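PDB 4KP2: homoaconitase large subunit, which forms, with a small subunit, a [4Fe-4S] hydro-lyase that converts (R)-homocitrate to homoisocitrate by way of cis-homoaconitate in 2-oxosuberate biosynthesis. Local coordinates for residues Ile307-Val318 with Ser430-Lys439; Lys348-Phe359 with Phe371-Gly382. All blocks are in the same frame, centred on the assembly; numbering follows the deposited sequence.

Contact 1 of 2, residues Ile307-Val318 with Ser430-Lys439; sequences ISDVEGTEINQV and SAVKGYITNK
Glu314 and Tyr435 face each other across a single backbone bridge, flanked by the bond from Ile436 N to Thr313 O (2.9 Å) and a weak one from Ile315 N to Gly434 O; two residues before the bridge, Gly312 N meets Ile436 O at 3.0 Å, in the carbonyl plane. Gly312 lies in the type II turn from Val310 to Thr313, and Gly434, with positive phi, ends helix 424-433. Ile436 is the hydrophobic centre: CG1 packs on Ile315 CG2 at 3.7 Å, CD1 lies alongside Thr313 CB, and CG2, anti to the backbone N, turns to Ile307 CD1 and Val310 CG2. A branched aliphatic chain suits this place because each branch has its own apolar neighbour. Glu311, extended, brings OE2 to Thr437 OG1 (3.2 Å), the hydroxyl arriving from above the carboxylate plane. The same OG1 accepts from Lys439 N, an ST turn. An alanine in place of Thr437 would probably leave Glu311 OE2 without this donor and Lys439 N without its side-chain acceptor. Asn438 lays CB on Ile307 CG1 while ND2 bonds Glu293. The C-terminal tail is thus held by buried aliphatic contacts and backbone bonds, and the carboxylate of exposed Glu311 adds one polar tie.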
loop_
_atom_site.group_PDB
_atom_site.type_symbol
_atom_site.label_atom_id
_atom_site.label_comp_id
_atom_site.label_asym_id
_atom_site.label_seq_id
_atom_site.Cartn_x
_atom_site.Cartn_y
_atom_site.Cartn_z
ATOM N N ILE A 307 -19.674 3.278 24.217
ATOM C CA ILE A 307 -18.960 2.027 23.955
ATOM C C ILE A 307 -19.638 0.804 24.581
ATOM O O ILE A 307 -19.513 -0.315 24.079
ATOM C CB ILE A 307 -17.482 2.124 24.418
ATOM C CG1 ILE A 307 -16.691 0.884 23.994
ATOM C CG2 ILE A 307 -17.401 2.337 25.922
ATOM C CD1 ILE A 307 -16.673 0.654 22.504
ATOM N N SER A 308 -20.379 1.029 25.660
ATOM C CA SER A 308 -21.074 -0.047 26.355
ATOM C C SER A 308 -22.283 -0.553 25.571
ATOM O O SER A 308 -22.780 -1.649 25.825
ATOM C CB SER A 308 -21.516 0.419 27.743
ATOM O OG SER A 308 -22.374 1.543 27.654
ATOM N N ASP A 309 -22.752 0.245 24.615
ATOM C CA ASP A 309 -23.953 -0.104 23.862
ATOM C C ASP A 309 -23.665 -0.825 22.547
ATOM O O ASP A 309 -24.583 -1.342 21.909
ATOM C CB ASP A 309 -24.803 1.140 23.603
ATOM C CG ASP A 309 -25.573 1.585 24.828
ATOM O OD1 ASP A 309 -25.230 1.136 25.943
ATOM O OD2 ASP A 309 -26.520 2.385 24.674
ATOM N N VAL A 310 -22.400 -0.854 22.140
ATOM C CA VAL A 310 -22.023 -1.525 20.899
ATOM C C VAL A 310 -20.907 -2.540 21.117
ATOM O O VAL A 310 -20.366 -3.092 20.159
ATOM C CB VAL A 310 -21.582 -0.518 19.817
ATOM C CG1 VAL A 310 -22.739 0.392 19.436
ATOM C CG2 VAL A 310 -20.388 0.291 20.298
ATOM N N GLU A 311 -20.568 -2.785 22.377
ATOM C CA GLU A 311 -19.513 -3.735 22.701
ATOM C C GLU A 311 -19.942 -5.169 22.407
ATOM O O GLU A 311 -20.922 -5.663 22.967
ATOM C CB GLU A 311 -19.090 -3.598 24.163
ATOM C CG GLU A 311 -17.917 -4.482 24.542
ATOM C CD GLU A 311 -17.385 -4.177 25.924
ATOM O OE1 GLU A 311 -17.942 -3.281 26.590
ATOM O OE2 GLU A 311 -16.406 -4.832 26.342
ATOM N N GLY A 312 -19.203 -5.828 21.522
ATOM C CA GLY A 312 -19.510 -7.192 21.134
ATOM C C GLY A 312 -19.797 -7.300 19.650
ATOM O O GLY A 312 -19.967 -8.397 19.116
ATOM N N THR A 313 -19.851 -6.152 18.984
ATOM C CA THR A 313 -20.130 -6.100 17.554
ATOM C C THR A 313 -18.982 -6.695 16.748
ATOM O O THR A 313 -17.843 -6.238 16.840
ATOM C CB THR A 313 -20.382 -4.657 17.082
ATOM O OG1 THR A 313 -21.446 -4.079 17.848
ATOM C CG2 THR A 313 -20.753 -4.635 15.608
ATOM N N GLU A 314 -19.292 -7.716 15.957
ATOM C CA GLU A 314 -18.287 -8.384 15.139
ATOM C C GLU A 314 -17.788 -7.487 14.013
ATOM O O GLU A 314 -18.579 -6.955 13.234
ATOM C CB GLU A 314 -18.849 -9.681 14.554
ATOM C CG GLU A 314 -17.906 -10.371 13.583
ATOM C CD GLU A 314 -18.563 -11.526 12.856
ATOM O OE1 GLU A 314 -19.716 -11.866 13.197
ATOM O OE2 GLU A 314 -17.927 -12.093 11.942
ATOM N N ILE A 315 -16.471 -7.324 13.933
ATOM C CA ILE A 315 -15.858 -6.563 12.850
ATOM C C ILE A 315 -14.986 -7.459 11.976
ATOM O O ILE A 315 -14.401 -8.431 12.454
ATOM C CB ILE A 315 -15.037 -5.366 13.380
ATOM C CG1 ILE A 315 -14.181 -5.780 14.579
ATOM C CG2 ILE A 315 -15.957 -4.225 13.772
ATOM C CD1 ILE A 315 -12.782 -6.226 14.219
ATOM N N ASN A 316 -14.903 -7.127 10.692
ATOM C CA ASN A 316 -14.135 -7.927 9.747
ATOM C C ASN A 316 -12.904 -7.193 9.229
ATOM O O ASN A 316 -12.011 -7.803 8.640
ATOM C CB ASN A 316 -15.018 -8.359 8.577
ATOM C CG ASN A 316 -16.325 -8.977 9.030
ATOM O OD1 ASN A 316 -17.404 -8.480 8.703
ATOM N ND2 ASN A 316 -16.237 -10.064 9.788
ATOM N N GLN A 317 -12.861 -5.884 9.449
ATOM C CA GLN A 317 -11.737 -5.069 9.003
ATOM C C GLN A 317 -11.582 -3.838 9.890
ATOM O O GLN A 317 -12.563 -3.299 10.394
ATOM C CB GLN A 317 -11.927 -4.650 7.541
ATOM C CG GLN A 317 -10.737 -3.919 6.935
ATOM C CD GLN A 317 -10.960 -3.529 5.489
ATOM O OE1 GLN A 317 -10.571 -4.252 4.573
ATOM N NE2 GLN A 317 -11.585 -2.378 5.275
ATOM N N VAL A 318 -10.342 -3.407 10.092
ATOM C CA VAL A 318 -10.074 -2.208 10.877
ATOM C C VAL A 318 -9.082 -1.309 10.155
ATOM O O VAL A 318 -7.989 -1.741 9.795
ATOM C CB VAL A 318 -9.513 -2.548 12.272
ATOM C CG1 VAL A 318 -9.124 -1.278 13.009
ATOM C CG2 VAL A 318 -10.528 -3.346 13.078
ATOM N N SER A 430 -10.001 -3.376 19.152
ATOM C CA SER A 430 -11.011 -4.164 18.456
ATOM C C SER A 430 -10.390 -5.049 17.379
ATOM O O SER A 430 -10.933 -6.101 17.041
ATOM C CB SER A 430 -12.078 -3.256 17.843
ATOM O OG SER A 430 -12.685 -2.447 18.835
ATOM N N ALA A 431 -9.252 -4.619 16.846
ATOM C CA ALA A 431 -8.526 -5.407 15.858
ATOM C C ALA A 431 -7.860 -6.605 16.524
ATOM O O ALA A 431 -7.653 -7.644 15.896
ATOM C CB ALA A 431 -7.489 -4.548 15.152
ATOM N N VAL A 432 -7.527 -6.450 17.802
ATOM C CA VAL A 432 -6.897 -7.516 18.570
ATOM C C VAL A 432 -7.905 -8.594 18.950
ATOM O O VAL A 432 -7.650 -9.786 18.772
ATOM C CB VAL A 432 -6.240 -6.969 19.853
ATOM C CG1 VAL A 432 -5.762 -8.107 20.741
ATOM C CG2 VAL A 432 -5.087 -6.043 19.506
ATOM N N LYS A 433 -9.054 -8.169 19.464
ATOM C CA LYS A 433 -10.051 -9.103 19.978
ATOM C C LYS A 433 -11.075 -9.526 18.926
ATOM O O LYS A 433 -11.859 -10.447 19.151
ATOM C CB LYS A 433 -10.755 -8.510 21.199
ATOM C CG LYS A 433 -9.800 -8.078 22.299
ATOM C CD LYS A 433 -10.541 -7.755 23.584
ATOM C CE LYS A 433 -11.205 -8.992 24.161
ATOM N NZ LYS A 433 -11.960 -8.681 25.406
ATOM N N GLY A 434 -11.067 -8.849 17.782
ATOM C CA GLY A 434 -11.932 -9.217 16.675
ATOM C C GLY A 434 -13.335 -8.650 16.757
ATOM O O GLY A 434 -14.177 -8.932 15.904
ATOM N N TYR A 435 -13.594 -7.851 17.786
ATOM C CA TYR A 435 -14.897 -7.215 17.938
ATOM C C TYR A 435 -14.765 -5.861 18.626
ATOM O O TYR A 435 -13.796 -5.615 19.343
ATOM C CB TYR A 435 -15.863 -8.121 18.707
ATOM C CG TYR A 435 -15.473 -8.376 20.147
ATOM C CD1 TYR A 435 -14.588 -9.396 20.479
ATOM C CD2 TYR A 435 -15.998 -7.605 21.177
ATOM C CE1 TYR A 435 -14.234 -9.634 21.795
ATOM C CE2 TYR A 435 -15.650 -7.836 22.491
ATOM C CZ TYR A 435 -14.768 -8.851 22.796
ATOM O OH TYR A 435 -14.421 -9.081 24.107
ATOM N N ILE A 436 -15.743 -4.989 18.399
ATOM C CA ILE A 436 -15.737 -3.658 18.995
ATOM C C ILE A 436 -15.770 -3.739 20.515
ATOM O O ILE A 436 -16.774 -4.134 21.106
ATOM C CB ILE A 436 -16.933 -2.816 18.511
ATOM C CG1 ILE A 436 -16.901 -2.673 16.988
ATOM C CG2 ILE A 436 -16.924 -1.450 19.177
ATOM C CD1 ILE A 436 -18.022 -1.823 16.432
ATOM N N THR A 437 -14.661 -3.368 21.143
ATOM C CA THR A 437 -14.556 -3.423 22.593
ATOM C C THR A 437 -13.689 -2.291 23.124
ATOM O O THR A 437 -13.171 -1.478 22.358
ATOM C CB THR A 437 -13.972 -4.766 23.063
ATOM O OG1 THR A 437 -13.806 -4.746 24.487
ATOM C CG2 THR A 437 -12.628 -5.018 22.405
ATOM N N ASN A 438 -13.528 -2.249 24.442
ATOM C CA ASN A 438 -12.770 -1.183 25.079
ATOM C C ASN A 438 -11.666 -1.724 25.980
ATOM O O ASN A 438 -10.756 -0.994 26.370
ATOM C CB ASN A 438 -13.709 -0.282 25.881
ATOM C CG ASN A 438 -13.105 1.072 26.170
ATOM O OD1 ASN A 438 -12.206 1.526 25.462
ATOM N ND2 ASN A 438 -13.596 1.730 27.212
ATOM N N LYS A 439 -11.754 -3.010 26.305
ATOM C CA LYS A 439 -10.781 -3.648 27.185
ATOM C C LYS A 439 -9.938 -4.676 26.435
ATOM O O LYS A 439 -8.750 -4.836 26.710
ATOM C CB LYS A 439 -11.492 -4.313 28.366
ATOM C CG LYS A 439 -12.307 -3.349 29.212
ATOM C CD LYS A 439 -13.118 -4.083 30.268
ATOM C CE LYS A 439 -14.149 -5.003 29.632
ATOM N NZ LYS A 439 -14.990 -5.684 30.656
#

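Contact 2 of 2, residues Lys348-Phe359 with Phe371-Gly382; sequences KLIVIPASKKVF and FVKAGAMICTPG
Val351 sets CG1 anti to its own nitrogen (chi1 179°), which lays that methyl over one face of the Phe371 ring, while Phe371, with CG anti to its carbonyl carbon (chi1 -70°), presents the ring as a CH-pi acceptor, 4.0 Å from CG1 to the centroid. This belongs to a parallel beta-alpha-beta crossover: strand 348-351 leads through helices 356-363 and 367-374 to strand 377-378, the outermost strand within this chain. Gly375, in positive phi, closes helix 367-374 in a Schellman motif. The strands are joined by Met377 N to Leu349 O (2.6 Å) and Val351 N to Met377 O (3.2 Å), with a weak third bond from Cys379 N to Val351 O. Ala376, small enough to sit close, touches both Leu349 CD2 and Val351 CG2 with CB. On the other side of the sheet the flexible Met377 bends at chi3 to bring CE to Ile350 CG1 at 3.8 Å. Past the strands, Ile352 CG1 meets Cys379 CB at 3.6 Å, and Gly382 leads to Cys383, a predicted ligand of the [4Fe-4S] cluster. Thr380 OG1 bonds Ile378 O of the second subunit. Pro381, rigid and apolar, packs crosswise to Phe359, its CG 3.7 Å from CD2 of the ring.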
loop_
_atom_site.group_PDB
_atom_site.type_symbol
_atom_site.label_atom_id
_atom_site.label_comp_id
_atom_site.label_asym_id
_atom_site.label_seq_id
_atom_site.Cartn_x
_atom_site.Cartn_y
_atom_site.Cartn_z
ATOM N N LYS A 348 -8.814 -8.154 9.150
ATOM C CA LYS A 348 -7.613 -7.622 8.522
ATOM C C LYS A 348 -7.393 -6.166 8.921
ATOM O O LYS A 348 -8.283 -5.330 8.776
ATOM C CB LYS A 348 -7.708 -7.758 7.001
ATOM C CG LYS A 348 -9.065 -7.379 6.435
ATOM C CD LYS A 348 -9.231 -7.878 5.012
ATOM C CE LYS A 348 -10.639 -7.619 4.507
ATOM N NZ LYS A 348 -10.870 -8.231 3.173
ATOM N N LEU A 349 -6.202 -5.871 9.431
ATOM C CA LEU A 349 -5.879 -4.526 9.892
ATOM C C LEU A 349 -5.102 -3.739 8.843
ATOM O O LEU A 349 -4.108 -4.219 8.299
ATOM C CB LEU A 349 -5.083 -4.589 11.196
ATOM C CG LEU A 349 -4.573 -3.259 11.750
ATOM C CD1 LEU A 349 -5.725 -2.310 12.023
ATOM C CD2 LEU A 349 -3.763 -3.492 13.011
ATOM N N ILE A 350 -5.564 -2.523 8.564
ATOM C CA ILE A 350 -4.907 -1.652 7.598
ATOM C C ILE A 350 -4.426 -0.371 8.271
ATOM O O ILE A 350 -5.214 0.353 8.878
ATOM C CB ILE A 350 -5.851 -1.286 6.440
ATOM C CG1 ILE A 350 -6.362 -2.553 5.751
ATOM C CG2 ILE A 350 -5.147 -0.380 5.444
ATOM C CD1 ILE A 350 -7.343 -2.282 4.635
ATOM N N VAL A 351 -3.130 -0.096 8.162
ATOM C CA VAL A 351 -2.549 1.089 8.782
ATOM C C VAL A 351 -1.877 1.987 7.749
ATOM O O VAL A 351 -0.979 1.553 7.024
ATOM C CB VAL A 351 -1.520 0.712 9.861
ATOM C CG1 VAL A 351 -0.921 1.965 10.481
ATOM C CG2 VAL A 351 -2.164 -0.161 10.925
ATOM N N ILE A 352 -2.319 3.239 7.683
ATOM C CA ILE A 352 -1.758 4.207 6.747
ATOM C C ILE A 352 -1.442 5.525 7.446
ATOM O O ILE A 352 -2.351 6.242 7.860
ATOM C CB ILE A 352 -2.724 4.499 5.584
ATOM C CG1 ILE A 352 -3.063 3.215 4.826
ATOM C CG2 ILE A 352 -2.122 5.530 4.642
ATOM C CD1 ILE A 352 -3.996 3.430 3.659
ATOM N N PRO A 353 -0.147 5.851 7.577
ATOM C CA PRO A 353 0.258 7.123 8.184
ATOM C C PRO A 353 -0.230 8.305 7.353
ATOM O O PRO A 353 -0.278 8.212 6.127
ATOM C CB PRO A 353 1.788 7.050 8.167
ATOM C CG PRO A 353 2.115 6.060 7.096
ATOM C CD PRO A 353 1.009 5.054 7.135
ATOM N N ALA A 354 -0.587 9.400 8.016
ATOM C CA ALA A 354 -1.172 10.550 7.335
ATOM C C ALA A 354 -0.166 11.318 6.483
ATOM O O ALA A 354 -0.552 12.073 5.590
ATOM C CB ALA A 354 -1.831 11.480 8.340
ATOM N N SER A 355 1.121 11.127 6.753
ATOM C CA SER A 355 2.150 11.876 6.040
ATOM C C SER A 355 3.446 11.095 5.862
ATOM O O SER A 355 3.602 9.994 6.387
ATOM C CB SER A 355 2.440 13.197 6.754
ATOM O OG SER A 355 3.489 13.903 6.114
ATOM N N LYS A 356 4.367 11.682 5.105
ATOM C CA LYS A 356 5.691 11.112 4.903
ATOM C C LYS A 356 6.551 11.370 6.133
ATOM O O LYS A 356 7.303 10.500 6.574
ATOM C CB LYS A 356 6.346 11.729 3.668
ATOM C CG LYS A 356 7.820 11.398 3.505
ATOM C CD LYS A 356 8.410 12.125 2.309
ATOM C CE LYS A 356 9.917 11.953 2.240
ATOM N NZ LYS A 356 10.502 12.668 1.072
ATOM N N LYS A 357 6.431 12.575 6.678
ATOM C CA LYS A 357 7.159 12.954 7.881
ATOM C C LYS A 357 6.709 12.102 9.060
ATOM O O LYS A 357 7.532 11.620 9.837
ATOM C CB LYS A 357 6.947 14.435 8.192
ATOM C CG LYS A 357 7.687 14.913 9.428
ATOM C CD LYS A 357 7.376 16.369 9.727
ATOM C CE LYS A 357 7.819 17.273 8.590
ATOM N NZ LYS A 357 7.494 18.699 8.862
ATOM N N VAL A 358 5.398 11.920 9.179
ATOM C CA VAL A 358 4.822 11.088 10.230
ATOM C C VAL A 358 5.299 9.646 10.091
ATOM O O VAL A 358 5.611 8.986 11.082
ATOM C CB VAL A 358 3.281 11.127 10.192
ATOM C CG1 VAL A 358 2.690 10.164 11.211
ATOM C CG2 VAL A 358 2.784 12.543 10.438
ATOM N N PHE A 359 5.362 9.173 8.850
ATOM C CA PHE A 359 5.839 7.828 8.546
ATOM C C PHE A 359 7.262 7.642 9.065
ATOM O O PHE A 359 7.554 6.677 9.770
ATOM C CB PHE A 359 5.805 7.596 7.031
ATOM C CG PHE A 359 5.858 6.146 6.626
ATOM C CD1 PHE A 359 5.959 5.139 7.573
ATOM C CD2 PHE A 359 5.808 5.792 5.287
ATOM C CE1 PHE A 359 6.010 3.812 7.193
ATOM C CE2 PHE A 359 5.858 4.467 4.901
ATOM C CZ PHE A 359 5.959 3.475 5.855
ATOM N N PHE A 371 3.215 -2.718 14.166
ATOM C CA PHE A 371 2.079 -2.931 13.278
ATOM C C PHE A 371 2.285 -4.164 12.407
ATOM O O PHE A 371 1.410 -5.024 12.315
ATOM C CB PHE A 371 1.848 -1.703 12.394
ATOM C CG PHE A 371 1.324 -0.510 13.138
ATOM C CD1 PHE A 371 0.414 -0.666 14.171
ATOM C CD2 PHE A 371 1.743 0.767 12.807
ATOM C CE1 PHE A 371 -0.071 0.430 14.858
ATOM C CE2 PHE A 371 1.262 1.869 13.490
ATOM C CZ PHE A 371 0.355 1.701 14.517
ATOM N N VAL A 372 3.449 -4.243 11.770
ATOM C CA VAL A 372 3.762 -5.350 10.874
ATOM C C VAL A 372 3.858 -6.673 11.630
ATOM O O VAL A 372 3.405 -7.709 11.140
ATOM C CB VAL A 372 5.074 -5.102 10.098
ATOM C CG1 VAL A 372 5.311 -6.212 9.086
ATOM C CG2 VAL A 372 5.026 -3.754 9.400
ATOM N N LYS A 373 4.444 -6.634 12.824
ATOM C CA LYS A 373 4.529 -7.818 13.675
ATOM C C LYS A 373 3.137 -8.325 14.026
ATOM O O LYS A 373 2.889 -9.531 14.043
ATOM C CB LYS A 373 5.304 -7.512 14.957
ATOM C CG LYS A 373 6.806 -7.384 14.770
ATOM C CD LYS A 373 7.460 -6.845 16.031
ATOM C CE LYS A 373 8.942 -6.578 15.819
ATOM N NZ LYS A 373 9.694 -7.827 15.515
ATOM N N ALA A 374 2.230 -7.393 14.300
ATOM C CA ALA A 374 0.855 -7.740 14.632
ATOM C C ALA A 374 0.118 -8.276 13.410
ATOM O O ALA A 374 -0.870 -8.998 13.539
ATOM C CB ALA A 374 0.129 -6.538 15.209
ATOM N N GLY A 375 0.599 -7.915 12.225
ATOM C CA GLY A 375 0.026 -8.417 10.990
ATOM C C GLY A 375 -0.788 -7.386 10.234
ATOM O O GLY A 375 -1.667 -7.733 9.445
ATOM N N ALA A 376 -0.494 -6.113 10.472
ATOM C CA ALA A 376 -1.203 -5.032 9.798
ATOM C C ALA A 376 -0.725 -4.879 8.359
ATOM O O ALA A 376 0.394 -5.269 8.022
ATOM C CB ALA A 376 -1.023 -3.727 10.557
ATOM N N MET A 377 -1.579 -4.311 7.515
ATOM C CA MET A 377 -1.219 -4.047 6.129
ATOM C C MET A 377 -0.861 -2.580 5.928
ATOM O O MET A 377 -1.739 -1.723 5.812
ATOM C CB MET A 377 -2.353 -4.455 5.186
ATOM C CG MET A 377 -2.443 -5.952 4.940
ATOM S SD MET A 377 -3.704 -6.399 3.734
ATOM C CE MET A 377 -5.197 -6.012 4.645
ATOM N N ILE A 378 0.437 -2.297 5.891
ATOM C CA ILE A 378 0.920 -0.936 5.715
ATOM C C ILE A 378 0.798 -0.500 4.261
ATOM O O ILE A 378 1.179 -1.236 3.350
ATOM C CB ILE A 378 2.388 -0.808 6.154
ATOM C CG1 ILE A 378 2.585 -1.425 7.540
ATOM C CG2 ILE A 378 2.829 0.649 6.136
ATOM C CD1 ILE A 378 1.745 -0.779 8.620
ATOM N N CYS A 379 0.264 0.697 4.045
ATOM C CA CYS A 379 0.108 1.224 2.695
ATOM C C CYS A 379 0.706 2.621 2.564
ATOM O O CYS A 379 1.081 3.243 3.557
ATOM C CB CYS A 379 -1.366 1.235 2.285
ATOM S SG CYS A 379 -2.127 -0.402 2.202
ATOM N N THR A 380 0.790 3.098 1.327
ATOM C CA THR A 380 1.341 4.414 1.022
ATOM C C THR A 380 0.560 5.520 1.726
ATOM O O THR A 380 -0.670 5.551 1.659
ATOM C CB THR A 380 1.330 4.669 -0.499
ATOM O OG1 THR A 380 2.226 3.755 -1.144
ATOM C CG2 THR A 380 1.749 6.094 -0.819
ATOM N N PRO A 381 1.278 6.424 2.415
ATOM C CA PRO A 381 0.701 7.560 3.144
ATOM C C PRO A 381 -0.314 8.354 2.324
ATOM O O PRO A 381 0.060 9.183 1.495
ATOM C CB PRO A 381 1.924 8.427 3.446
ATOM C CG PRO A 381 3.032 7.450 3.585
ATOM C CD PRO A 381 2.741 6.352 2.591
ATOM N N GLY A 382 -1.593 8.090 2.568
ATOM C CA GLY A 382 -2.671 8.783 1.891
ATOM C C GLY A 382 -3.983 8.567 2.619
ATOM O O GLY A 382 -4.009 8.453 3.844
#

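Followed from the N terminus, the chain passes helix 307-310, enters strand 317-320 and goes on through helix 328-338 to strand 348-351. Contact 2 closes the short excursion from there to 371-382, adding to the parallel sheet its outermost strand within this chain. The chain then runs through strands 399-402 and 418-421 to helix 424-433, and contact 1 brings its end back to 307-318, closing a much longer loop that encloses contact 2. The two are joined directly in the sheet: Val318 O probably accepts from Ile350 N (2.8 Å), and Lys348 O from Val318 N. Contact 1 therefore ties the C-terminal tail to the approach of the central strand, while contact 2 secures the outermost strand beside the predicted cluster ligands.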